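Local coordinates for protein alpha-L-arabinosidase (Xanthomonas axonopodis pv. citri, PDB 6D25) that probably removes arabinofuranosyl groups from arabinoxylans, including internally di-substituted ones, acting as a trimeric arabinofuranosidase of glycoside hydrolase family GH51, at residues 54-59 with 123-128; 63-68 with 131-136; 135-140 with 181-186; 167-170 with 176-179. One frame throughout, in Å; residues are numbered along the deposited sequence. Where two conformers were deposited one is given.

Contact 1 (54-59 with 123-128)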
loop_
_atom_site.group_PDB
_atom_site.type_symbol
_atom_site.label_atom_id
_atom_site.label_comp_id
_atom_site.label_asym_id
_atom_site.label_seq_id
_atom_site.Cartn_x
_atom_site.Cartn_y
_atom_site.Cartn_z
ATOM N N GLU A 54 -16.127 -0.938 20.427
ATOM C CA GLU A 54 -15.030 -1.703 19.883
ATOM C C GLU A 54 -15.148 -3.145 20.354
ATOM O O GLU A 54 -15.652 -3.412 21.452
ATOM C CB GLU A 54 -13.687 -1.115 20.339
ATOM C CG GLU A 54 -12.443 -1.775 19.756
ATOM C CD GLU A 54 -11.154 -0.986 19.933
ATOM O OE1 GLU A 54 -11.191 0.045 20.655
ATOM O OE2 GLU A 54 -10.101 -1.391 19.368
ATOM N N HIS A 55 -14.565 -4.060 19.557
ATOM C CA HIS A 55 -14.360 -5.429 20.030
ATOM C C HIS A 55 -13.216 -5.412 21.031
ATOM O O HIS A 55 -12.046 -5.463 20.629
ATOM C CB HIS A 55 -14.088 -6.380 18.873
ATOM C CG HIS A 55 -15.316 -6.738 18.124
ATOM N ND1 HIS A 55 -15.692 -8.027 17.972
ATOM C CD2 HIS A 55 -16.299 -5.980 17.592
ATOM C CE1 HIS A 55 -16.857 -8.058 17.328
ATOM N NE2 HIS A 55 -17.253 -6.817 17.090
ATOM N N LEU A 56 -13.568 -5.313 22.303
ATOM C CA LEU A 56 -12.592 -5.053 23.358
ATOM C C LEU A 56 -13.177 -5.580 24.674
ATOM O O LEU A 56 -14.267 -5.150 25.057
ATOM C CB LEU A 56 -12.346 -3.536 23.425
ATOM C CG LEU A 56 -11.113 -3.069 24.197
ATOM C CD1 LEU A 56 -10.815 -1.614 23.875
ATOM C CD2 LEU A 56 -11.207 -3.290 25.704
ATOM N N GLY A 57 -12.468 -6.482 25.337
ATOM C CA GLY A 57 -12.880 -6.976 26.641
ATOM C C GLY A 57 -14.271 -7.586 26.585
ATOM O O GLY A 57 -14.548 -8.460 25.719
ATOM N N THR A 58 -15.174 -7.106 27.435
ATOM C CA THR A 58 -16.536 -7.574 27.463
ATOM C C THR A 58 -17.481 -6.511 26.884
ATOM O O THR A 58 -18.702 -6.519 27.161
ATOM C CB THR A 58 -16.934 -8.039 28.868
ATOM O OG1 THR A 58 -16.759 -6.926 29.744
ATOM C CG2 THR A 58 -16.168 -9.258 29.333
ATOM N N GLY A 59 -16.956 -5.600 26.052
ATOM C CA GLY A 59 -17.764 -4.575 25.474
ATOM C C GLY A 59 -18.772 -5.080 24.472
ATOM O O GLY A 59 -19.856 -4.493 24.356
ATOM N N THR A 123 -5.404 -8.804 19.182
ATOM C CA THR A 123 -3.995 -8.579 19.517
ATOM C C THR A 123 -3.839 -7.396 20.483
ATOM O O THR A 123 -3.011 -7.466 21.395
ATOM C CB THR A 123 -3.147 -8.320 18.261
ATOM O OG1 THR A 123 -3.637 -7.123 17.646
ATOM C CG2 THR A 123 -3.187 -9.437 17.240
ATOM N N HIS A 124 -4.590 -6.303 20.297
ATOM C CA HIS A 124 -4.353 -5.124 21.151
ATOM C C HIS A 124 -4.888 -5.354 22.583
ATOM O O HIS A 124 -4.372 -4.805 23.537
ATOM C CB HIS A 124 -5.043 -3.897 20.580
ATOM C CG HIS A 124 -4.603 -3.507 19.221
ATOM N ND1 HIS A 124 -5.340 -3.834 18.072
ATOM C CD2 HIS A 124 -3.534 -2.765 18.833
ATOM C CE1 HIS A 124 -4.675 -3.402 17.009
ATOM N NE2 HIS A 124 -3.554 -2.715 17.451
ATOM N N TRP A 125 -5.947 -6.130 22.741
ATOM C CA TRP A 125 -6.760 -6.085 23.933
ATOM C C TRP A 125 -6.738 -7.453 24.627
ATOM O O TRP A 125 -7.741 -8.169 24.645
ATOM C CB TRP A 125 -8.177 -5.595 23.566
ATOM C CG TRP A 125 -8.158 -4.288 22.829
ATOM C CD1 TRP A 125 -8.669 -4.029 21.582
ATOM C CD2 TRP A 125 -7.593 -3.042 23.293
ATOM N NE1 TRP A 125 -8.478 -2.716 21.246
ATOM C CE2 TRP A 125 -7.813 -2.084 22.267
ATOM C CE3 TRP A 125 -6.914 -2.639 24.450
ATOM C CZ2 TRP A 125 -7.376 -0.761 22.377
ATOM C CZ3 TRP A 125 -6.473 -1.333 24.555
ATOM C CH2 TRP A 125 -6.701 -0.411 23.533
ATOM N N GLY A 126 -5.561 -7.828 25.109
ATOM C CA GLY A 126 -5.353 -9.013 25.908
ATOM C C GLY A 126 -4.819 -10.213 25.128
ATOM O O GLY A 126 -4.474 -11.226 25.726
ATOM N N GLY A 127 -4.756 -10.132 23.810
ATOM C CA GLY A 127 -4.342 -11.275 23.003
ATOM C C GLY A 127 -5.309 -12.457 23.125
ATOM O O GLY A 127 -4.910 -13.606 22.951
ATOM N N VAL A 128 -6.571 -12.191 23.431
ATOM C CA VAL A 128 -7.583 -13.244 23.621
ATOM C C VAL A 128 -8.246 -13.584 22.268
ATOM O O VAL A 128 -8.202 -12.835 21.301
ATOM C CB VAL A 128 -8.638 -12.799 24.654
ATOM C CG1 VAL A 128 -8.014 -12.586 26.038
ATOM C CG2 VAL A 128 -9.412 -11.562 24.190
HETATM O O HOH W 1 -10.457 -8.168 24.213
#
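The indole of Trp125 has Leu56 over one face and Glu54 at its edge, while CB of its own neighbour His124 sits near the rim of the opposite face. Leu56 CD1 lies above the five-membered ring, 3.5 Å from the centroid, in a CH-pi contact, and comes within 3.4 Å of Trp125 CE2. Leu56 CG adds a second point of touch, 3.5 Å from Trp125 CG, so a branched aliphatic end suits the flat surface. At the edge, Trp125 NE1 donates to Glu54 OE2 over 2.8 Å, bent to 150° at the hydrogen. The carboxylate stands perpendicular to the indole, and the donor meets OE2 from above the carboxylate plane. Glu54 reaches the ring because CG is anti to the backbone N (chi1 -176°) and the chain beyond is extended. A water ties the backbones together, accepting from Gly57 N at 2.9 Å and donating to Trp125 O at 2.8 Å. Gly57, with positive phi, is the second residue of a type II' turn, closed by Gly59 N to Leu56 O.

Phe101 N also donates to Glu54 OE2, and Gln373 and a bound glycerol engage OE1. These bonds fix the carboxylate's rotation just past barrel strand 51-52, consistent with a polar wall of the sugar-binding pocket that clan A glycosidases carry at this end of the barrel.

Contact 2 (63-68 with 131-136)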
loop_
_atom_site.group_PDB
_atom_site.type_symbol
_atom_site.label_atom_id
_atom_site.label_comp_id
_atom_site.label_asym_id
_atom_site.label_seq_id
_atom_site.Cartn_x
_atom_site.Cartn_y
_atom_site.Cartn_z
ATOM N N GLY A 63 -21.367 -7.688 27.059
ATOM C CA GLY A 63 -21.975 -6.338 27.157
ATOM C C GLY A 63 -23.173 -6.137 26.244
ATOM O O GLY A 63 -24.091 -5.403 26.604
ATOM N N VAL A 64 -23.138 -6.730 25.036
ATOM C CA VAL A 64 -24.201 -6.546 24.014
ATOM C C VAL A 64 -24.725 -7.921 23.561
ATOM O O VAL A 64 -25.926 -8.208 23.623
ATOM C CB VAL A 64 -23.687 -5.732 22.821
ATOM C CG1 VAL A 64 -24.725 -5.691 21.703
ATOM C CG2 VAL A 64 -23.289 -4.324 23.249
ATOM N N TRP A 65 -23.805 -8.745 23.108
ATOM C CA TRP A 65 -24.091 -10.032 22.487
ATOM C C TRP A 65 -23.944 -11.137 23.530
ATOM O O TRP A 65 -22.851 -11.294 24.092
ATOM C CB TRP A 65 -23.121 -10.289 21.328
ATOM C CG TRP A 65 -23.381 -11.606 20.668
ATOM C CD1 TRP A 65 -22.719 -12.784 20.887
ATOM C CD2 TRP A 65 -24.436 -11.894 19.729
ATOM N NE1 TRP A 65 -23.298 -13.786 20.152
ATOM C CE2 TRP A 65 -24.332 -13.259 19.410
ATOM C CE3 TRP A 65 -25.428 -11.130 19.117
ATOM C CZ2 TRP A 65 -25.228 -13.881 18.540
ATOM C CZ3 TRP A 65 -26.284 -11.734 18.221
ATOM C CH2 TRP A 65 -26.179 -13.097 17.930
ATOM N N VAL A 66 -24.989 -11.914 23.760
ATOM C CA VAL A 66 -24.883 -13.067 24.648
ATOM C C VAL A 66 -25.133 -14.353 23.847
ATOM O O VAL A 66 -24.821 -15.415 24.319
ATOM C CB VAL A 66 -25.832 -12.949 25.854
ATOM C CG1 VAL A 66 -25.441 -11.782 26.754
ATOM C CG2 VAL A 66 -27.294 -12.834 25.452
ATOM N N GLY A 67 -25.711 -14.261 22.659
ATOM C CA GLY A 67 -26.035 -15.468 21.869
ATOM C C GLY A 67 -27.456 -15.933 22.130
ATOM O O GLY A 67 -27.956 -15.767 23.231
ATOM N N GLU A 68 -28.084 -16.541 21.146
ATOM C CA GLU A 68 -29.520 -16.869 21.199
ATOM C C GLU A 68 -29.800 -17.910 22.289
ATOM O O GLU A 68 -30.839 -17.861 22.900
ATOM C CB GLU A 68 -30.050 -17.370 19.855
ATOM C CG GLU A 68 -30.067 -16.285 18.804
ATOM C CD GLU A 68 -30.805 -16.589 17.507
ATOM O OE1 GLU A 68 -30.149 -17.133 16.593
ATOM O OE2 GLU A 68 -32.004 -16.250 17.397
ATOM N N SER A 131 -14.221 -14.715 18.532
ATOM C CA SER A 131 -15.030 -15.781 17.880
ATOM C C SER A 131 -15.629 -15.297 16.550
ATOM O O SER A 131 -16.038 -16.103 15.720
ATOM C CB SER A 131 -16.146 -16.205 18.788
ATOM O OG SER A 131 -17.092 -15.163 18.903
ATOM N N ASN A 132 -15.726 -13.997 16.378
ATOM C CA ASN A 132 -16.415 -13.390 15.237
ATOM C C ASN A 132 -17.913 -13.778 15.184
ATOM O O ASN A 132 -18.553 -13.632 14.130
ATOM C CB ASN A 132 -15.719 -13.640 13.907
ATOM C CG ASN A 132 -14.461 -12.802 13.783
ATOM O OD1 ASN A 132 -14.545 -11.587 13.883
ATOM N ND2 ASN A 132 -13.301 -13.442 13.648
ATOM N N ARG A 133 -18.496 -14.163 16.320
ATOM C CA ARG A 133 -19.906 -14.476 16.326
ATOM C C ARG A 133 -20.728 -13.199 16.163
ATOM O O ARG A 133 -21.825 -13.230 15.655
ATOM C CB ARG A 133 -20.265 -15.211 17.616
ATOM C CG ARG A 133 -21.705 -15.671 17.687
ATOM C CD ARG A 133 -22.097 -16.646 16.627
ATOM N NE ARG A 133 -23.525 -16.862 16.588
ATOM C CZ ARG A 133 -24.379 -16.150 15.837
ATOM N NH1 ARG A 133 -23.950 -15.085 15.175
ATOM N NH2 ARG A 133 -25.661 -16.507 15.782
ATOM N N PHE A 134 -20.188 -12.071 16.638
ATOM C CA PHE A 134 -20.785 -10.790 16.411
ATOM C C PHE A 134 -20.064 -10.140 15.232
ATOM O O PHE A 134 -18.914 -9.679 15.382
ATOM C CB PHE A 134 -20.673 -9.900 17.655
ATOM C CG PHE A 134 -21.495 -8.631 17.636
ATOM C CD1 PHE A 134 -22.806 -8.634 18.047
ATOM C CD2 PHE A 134 -20.951 -7.418 17.255
ATOM C CE1 PHE A 134 -23.568 -7.490 18.126
ATOM C CE2 PHE A 134 -21.706 -6.255 17.303
ATOM C CZ PHE A 134 -23.019 -6.294 17.737
ATOM N N GLY A 135 -20.710 -10.169 14.062
ATOM C CA GLY A 135 -20.151 -9.681 12.835
ATOM C C GLY A 135 -21.081 -8.680 12.160
ATOM O O GLY A 135 -21.955 -8.089 12.810
ATOM N N THR A 136 -20.909 -8.509 10.850
ATOM C CA THR A 136 -21.669 -7.478 10.108
ATOM C C THR A 136 -23.185 -7.596 10.352
ATOM O O THR A 136 -23.853 -6.599 10.652
ATOM C CB THR A 136 -21.369 -7.507 8.599
ATOM O OG1 THR A 136 -20.045 -7.054 8.402
ATOM C CG2 THR A 136 -22.314 -6.626 7.818
HETATM O O HOH W 2 -26.633 -17.132 18.728
#
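Trp65 meets Phe134 and Arg133, which follow each other in the chain, and the contact falls into an aromatic and aliphatic part, an arginine-indole part and a water bridge. In the first, Trp65 CB lies 3.7 Å from Phe134 CD1, and Trp65 CE3 comes to the edge of the phenyl ring in its plane. The rings are set obliquely, planes 61° apart and the indole five-membered ring centroid 5.9 Å from the phenyl centroid. Val64 adds a looser touch, CG1 to Phe134 CE1 at 4.2 Å. Phe134 is wrapped further by Trp96, Ile60 and Phe139, a setting that suits a wholly apolar ring.

Arg133 supplies the second part, in the one of its two conformers described here. Its methylene CG packs 3.5 Å from Trp65 NE1. The bend at chi2 (62°) then brings the guanidinium back, its flat face centred on Trp65 CZ2, which is 3.6 Å from CZ of Arg133, with the two planes well inclined.

No direct hydrogen bond crosses the contact. A water accepts from Glu68 N at 2.9 Å and, weakly, from Arg133 NH2. Within 131-136, Ser131 OG accepts from Arg133 N at 3.1 Å, forming an ST turn that shapes the backbone from which Arg133 leaves.

In this conformer, then, Arg133 packs its methylene CG and the face of its guanidinium on the NE1/CZ2 side of the indole, while NH1 makes a salt bridge to Glu138 OE2, which would balance its charge and ties the 63-68 loop to the start of helix 136-146.

Contact 3 (135-140 with 181-186)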
loop_
_atom_site.group_PDB
_atom_site.type_symbol
_atom_site.label_atom_id
_atom_site.label_comp_id
_atom_site.label_asym_id
_atom_site.label_seq_id
_atom_site.Cartn_x
_atom_site.Cartn_y
_atom_site.Cartn_z
ATOM N N GLY A 135 -20.710 -10.169 14.062
ATOM C CA GLY A 135 -20.151 -9.681 12.835
ATOM C C GLY A 135 -21.081 -8.680 12.160
ATOM O O GLY A 135 -21.955 -8.089 12.810
ATOM N N THR A 136 -20.909 -8.509 10.850
ATOM C CA THR A 136 -21.669 -7.478 10.108
ATOM C C THR A 136 -23.185 -7.596 10.352
ATOM O O THR A 136 -23.853 -6.599 10.652
ATOM C CB THR A 136 -21.369 -7.507 8.599
ATOM O OG1 THR A 136 -20.045 -7.054 8.402
ATOM C CG2 THR A 136 -22.314 -6.626 7.818
ATOM N N HIS A 137 -23.762 -8.769 10.186
ATOM C CA HIS A 137 -25.198 -8.876 10.294
ATOM C C HIS A 137 -25.643 -8.585 11.731
ATOM O O HIS A 137 -26.694 -7.943 11.940
ATOM C CB HIS A 137 -25.699 -10.258 9.864
ATOM C CG HIS A 137 -25.660 -10.454 8.394
ATOM N ND1 HIS A 137 -26.784 -10.674 7.654
ATOM C CD2 HIS A 137 -24.617 -10.476 7.536
ATOM C CE1 HIS A 137 -26.445 -10.839 6.401
ATOM N NE2 HIS A 137 -25.130 -10.699 6.272
ATOM N N GLU A 138 -24.872 -9.082 12.706
ATOM C CA GLU A 138 -25.312 -8.948 14.071
ATOM C C GLU A 138 -25.241 -7.474 14.470
ATOM O O GLU A 138 -26.169 -6.971 15.129
ATOM C CB GLU A 138 -24.474 -9.855 14.992
ATOM C CG GLU A 138 -24.688 -11.334 14.718
ATOM C CD GLU A 138 -24.001 -11.923 13.488
ATOM O OE1 GLU A 138 -23.030 -11.309 12.965
ATOM O OE2 GLU A 138 -24.434 -12.997 13.073
ATOM N N PHE A 139 -24.153 -6.772 14.078
ATOM C CA PHE A 139 -24.074 -5.353 14.401
ATOM C C PHE A 139 -25.163 -4.561 13.649
ATOM O O PHE A 139 -25.883 -3.711 14.262
ATOM C CB PHE A 139 -22.699 -4.766 14.100
ATOM C CG PHE A 139 -22.659 -3.282 14.284
ATOM C CD1 PHE A 139 -22.730 -2.723 15.555
ATOM C CD2 PHE A 139 -22.649 -2.429 13.199
ATOM C CE1 PHE A 139 -22.737 -1.351 15.731
ATOM C CE2 PHE A 139 -22.648 -1.049 13.384
ATOM C CZ PHE A 139 -22.695 -0.527 14.656
ATOM N N MET A 140 -25.297 -4.786 12.350
ATOM C CA MET A 140 -26.209 -3.935 11.594
ATOM C C MET A 140 -27.659 -4.163 12.035
ATOM O O MET A 140 -28.444 -3.187 12.141
ATOM C CB MET A 140 -26.053 -4.151 10.084
ATOM C CG MET A 140 -24.721 -3.685 9.555
ATOM S SD MET A 140 -24.357 -1.927 9.893
ATOM C CE MET A 140 -25.524 -1.197 8.757
ATOM N N ASN A 181 -26.101 -10.704 -3.149
ATOM C CA ASN A 181 -26.780 -11.979 -3.012
ATOM C C ASN A 181 -26.209 -12.793 -1.830
ATOM O O ASN A 181 -26.901 -13.620 -1.256
ATOM C CB ASN A 181 -26.706 -12.784 -4.287
ATOM C CG ASN A 181 -27.537 -12.190 -5.411
ATOM O OD1 ASN A 181 -28.404 -11.361 -5.182
ATOM N ND2 ASN A 181 -27.339 -12.669 -6.619
ATOM N N GLU A 182 -24.949 -12.582 -1.500
ATOM C CA GLU A 182 -24.336 -13.206 -0.366
ATOM C C GLU A 182 -24.944 -12.648 0.938
ATOM O O GLU A 182 -25.260 -13.420 1.861
ATOM C CB GLU A 182 -22.816 -13.025 -0.427
ATOM C CG GLU A 182 -22.097 -13.830 0.621
ATOM C CD GLU A 182 -20.576 -13.718 0.574
ATOM O OE1 GLU A 182 -20.035 -13.137 -0.397
ATOM O OE2 GLU A 182 -19.944 -14.308 1.497
ATOM N N ARG A 183 -25.119 -11.323 1.014
ATOM C CA ARG A 183 -25.870 -10.729 2.108
ATOM C C ARG A 183 -27.275 -11.369 2.224
ATOM O O ARG A 183 -27.727 -11.720 3.338
ATOM C CB ARG A 183 -25.988 -9.221 1.917
ATOM C CG ARG A 183 -26.762 -8.523 3.020
ATOM C CD ARG A 183 -27.263 -7.133 2.659
ATOM N NE ARG A 183 -28.204 -7.135 1.543
ATOM C CZ ARG A 183 -28.088 -6.416 0.406
ATOM N NH1 ARG A 183 -26.980 -5.740 0.109
ATOM N NH2 ARG A 183 -29.130 -6.391 -0.441
ATOM N N ARG A 184 -27.965 -11.502 1.100
ATOM C CA ARG A 184 -29.298 -12.110 1.099
ATOM C C ARG A 184 -29.221 -13.566 1.594
ATOM O O ARG A 184 -30.083 -13.980 2.380
ATOM C CB ARG A 184 -29.961 -12.024 -0.277
ATOM C CG ARG A 184 -30.102 -10.606 -0.813
ATOM C CD ARG A 184 -31.004 -10.526 -2.047
ATOM N NE ARG A 184 -31.209 -9.128 -2.412
ATOM C CZ ARG A 184 -30.480 -8.423 -3.254
ATOM N NH1 ARG A 184 -29.539 -9.019 -3.959
ATOM N NH2 ARG A 184 -30.681 -7.107 -3.352
ATOM N N ALA A 185 -28.246 -14.334 1.143
ATOM C CA ALA A 185 -28.063 -15.737 1.545
ATOM C C ALA A 185 -27.874 -15.811 3.077
ATOM O O ALA A 185 -28.318 -16.785 3.718
ATOM C CB ALA A 185 -26.858 -16.345 0.841
ATOM N N ASN A 186 -27.204 -14.793 3.636
ATOM C CA ASN A 186 -26.887 -14.744 5.048
ATOM C C ASN A 186 -28.058 -14.141 5.850
ATOM O O ASN A 186 -27.930 -13.922 7.048
ATOM C CB ASN A 186 -25.586 -13.972 5.267
ATOM C CG ASN A 186 -24.368 -14.787 4.885
ATOM O OD1 ASN A 186 -24.428 -16.019 4.907
ATOM N ND2 ASN A 186 -23.291 -14.144 4.472
#
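This contact joins two neighbouring beta-alpha-beta crossovers of the barrel: His137, in the first turn of helix 136-146, packs against Arg183 in the last turn of helix 178-185 and Asn186 just past it. The imidazole does the reaching. CG lies anti to the carbonyl carbon (chi1 -74°), and the ring's CE1 edge points at the helix end. Arg183 O meets that edge in the ring plane, 3.4 Å from His137 CE1, where the polarised C-H faces a carbonyl at the end of the helix; Asn186 N donates to the same oxygen only weakly. Asn186 CB is equally near, 3.4 Å from His137 CE1, and its amide plane is turned nearly perpendicular to the imidazole. The aliphatic part of Arg183 touches more loosely, while its guanidinium leads away to Tyr170 O and Ala173 O.

Asn186 is well placed just past the helix: its CB packs on the ring and its ND2 bonds to Tyr170 OH, the same hydroxyl that His137 NE2 meets. The bond from NE2 to that hydroxyl helps to fix the turn of the imidazole. At the start of helix 136-146, Gly135 is the N-cap, and Glu138 provides half of a capping box, its OE1 accepting from Gly135 N at 2.8 Å.

Contact 4 (167-170 with 176-179)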
loop_
_atom_site.group_PDB
_atom_site.type_symbol
_atom_site.label_atom_id
_atom_site.label_comp_id
_atom_site.label_asym_id
_atom_site.label_seq_id
_atom_site.Cartn_x
_atom_site.Cartn_y
_atom_site.Cartn_z
ATOM N N TRP A 167 -16.934 -4.491 1.212
ATOM C CA TRP A 167 -17.765 -4.457 2.416
ATOM C C TRP A 167 -18.943 -3.498 2.226
ATOM O O TRP A 167 -20.065 -3.834 2.578
ATOM C CB TRP A 167 -16.948 -4.022 3.633
ATOM C CG TRP A 167 -17.552 -4.342 4.955
ATOM C CD1 TRP A 167 -18.594 -5.182 5.202
ATOM C CD2 TRP A 167 -17.105 -3.879 6.235
ATOM N NE1 TRP A 167 -18.804 -5.282 6.548
ATOM C CE2 TRP A 167 -17.910 -4.510 7.209
ATOM C CE3 TRP A 167 -16.099 -3.013 6.659
ATOM C CZ2 TRP A 167 -17.743 -4.290 8.564
ATOM C CZ3 TRP A 167 -15.918 -2.811 8.012
ATOM C CH2 TRP A 167 -16.713 -3.465 8.943
ATOM N N ALA A 168 -18.657 -2.312 1.696
ATOM C CA ALA A 168 -19.684 -1.334 1.438
ATOM C C ALA A 168 -20.728 -1.893 0.452
ATOM O O ALA A 168 -21.933 -1.685 0.665
ATOM C CB ALA A 168 -19.079 -0.073 0.870
ATOM N N GLU A 169 -20.285 -2.585 -0.591
ATOM C CA GLU A 169 -21.217 -3.167 -1.552
ATOM C C GLU A 169 -22.080 -4.242 -0.865
ATOM O O GLU A 169 -23.319 -4.272 -1.033
ATOM C CB GLU A 169 -20.495 -3.769 -2.769
ATOM C CG GLU A 169 -21.418 -4.457 -3.785
ATOM C CD GLU A 169 -20.719 -5.104 -4.970
ATOM O OE1 GLU A 169 -19.645 -4.556 -5.355
ATOM O OE2 GLU A 169 -21.211 -6.209 -5.516
ATOM N N TYR A 170 -21.430 -5.127 -0.106
ATOM C CA TYR A 170 -22.133 -6.184 0.597
ATOM C C TYR A 170 -23.287 -5.600 1.416
ATOM O O TYR A 170 -24.403 -6.115 1.403
ATOM C CB TYR A 170 -21.167 -6.910 1.519
ATOM C CG TYR A 170 -21.755 -8.067 2.290
ATOM C CD1 TYR A 170 -22.319 -7.868 3.533
ATOM C CD2 TYR A 170 -21.740 -9.348 1.775
ATOM C CE1 TYR A 170 -22.837 -8.925 4.266
ATOM C CE2 TYR A 170 -22.249 -10.415 2.490
ATOM C CZ TYR A 170 -22.788 -10.215 3.750
ATOM O OH TYR A 170 -23.287 -11.279 4.459
ATOM N N ARG A 176 -28.564 -7.308 -7.822
ATOM C CA ARG A 176 -28.380 -8.760 -7.667
ATOM C C ARG A 176 -26.925 -9.149 -7.977
ATOM O O ARG A 176 -26.662 -10.204 -8.556
ATOM C CB ARG A 176 -29.366 -9.511 -8.569
ATOM C CG ARG A 176 -30.808 -9.029 -8.435
ATOM C CD ARG A 176 -31.452 -9.541 -7.181
ATOM N NE ARG A 176 -32.829 -9.074 -6.970
ATOM C CZ ARG A 176 -33.476 -9.278 -5.834
ATOM N NH1 ARG A 176 -34.351 -8.386 -5.395
ATOM N NH2 ARG A 176 -33.177 -10.342 -5.109
ATOM N N SER A 177 -25.972 -8.303 -7.558
ATOM C CA SER A 177 -24.585 -8.651 -7.585
ATOM C C SER A 177 -24.310 -9.828 -6.628
ATOM O O SER A 177 -25.063 -10.094 -5.689
ATOM C CB SER A 177 -23.761 -7.425 -7.216
ATOM O OG SER A 177 -23.744 -7.212 -5.789
ATOM N N SER A 178 -23.195 -10.510 -6.848
ATOM C CA SER A 178 -22.811 -11.644 -6.031
ATOM C C SER A 178 -22.671 -11.241 -4.555
ATOM O O SER A 178 -23.060 -12.029 -3.690
ATOM C CB SER A 178 -21.546 -12.288 -6.534
ATOM O OG SER A 178 -21.844 -12.938 -7.759
ATOM N N LEU A 179 -22.089 -10.072 -4.272
ATOM C CA LEU A 179 -21.920 -9.672 -2.882
ATOM C C LEU A 179 -23.296 -9.352 -2.266
ATOM O O LEU A 179 -23.557 -9.726 -1.114
ATOM C CB LEU A 179 -20.974 -8.467 -2.785
ATOM C CG LEU A 179 -19.487 -8.799 -2.897
ATOM C CD1 LEU A 179 -18.643 -7.539 -3.204
ATOM C CD2 LEU A 179 -18.997 -9.442 -1.597
HETATM O O HOH W 3 -20.387 -8.636 -6.325
#
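Ser177 OG donates to Glu169 OE2 over 2.7 Å, reaching the anti side of the carboxylate 20° out of its plane. Leu179 packs against the same group: its CB is 3.6 Å from Glu169 OE2 and its CD1 3.7 Å from Glu169 CD, the two side chains crossing at about a right angle. Tyr170 makes the neighbouring contact, its CD2 lying 3.4 Å from Leu179 O and, more loosely, against the leucine methyl CD2.

A water extends the grip on Glu169, donating to OE2 at 2.7 Å and accepting from Leu179 N at 3.0 Å. With chi1 at 177° and chi2 at -178°, the glutamate chain is fully stretched, and its length carries the carboxylate to Ser177. Ser177 OG does double duty, accepting from Ala180 N as well.

Farther out, Trp107 touches both Tyr170 and Leu179. Val121 of a neighbouring subunit packs on Glu169 and Ser177, and Ser178 OG is hydrogen-bonded to Ile119 N of that subunit, which places the contact at the trimer interface. The arrangement is a serine N-cap at the start of helix 178-185, clasped by a glutamate from helix 161-172: two successive helices meeting across a short turn on the outside of the barrel.

All four contacts are largely buried, but they run outward from about 19 Å (contact 1) to about 30 Å (contact 4) between contact centre and chain centre. Contact 1 joins loops near the presumed sugar pocket through a hydrogen-bonded ring edge; contact 2 joins loops mainly by oblique ring packing and touches it where His55 CE1 meets Phe134 O. Contacts 2 and 3 share Gly135 and Thr136. Contacts 3 and 4 both use helix 178-185, contact 4 nested inside the loop that contact 3 closes, and polar groups at helix ends prevail in both. Contact 4 lies at a subunit interface, and the 123-128 loop of contact 1 also borders another subunit, whereas contacts 2 and 3 touch none.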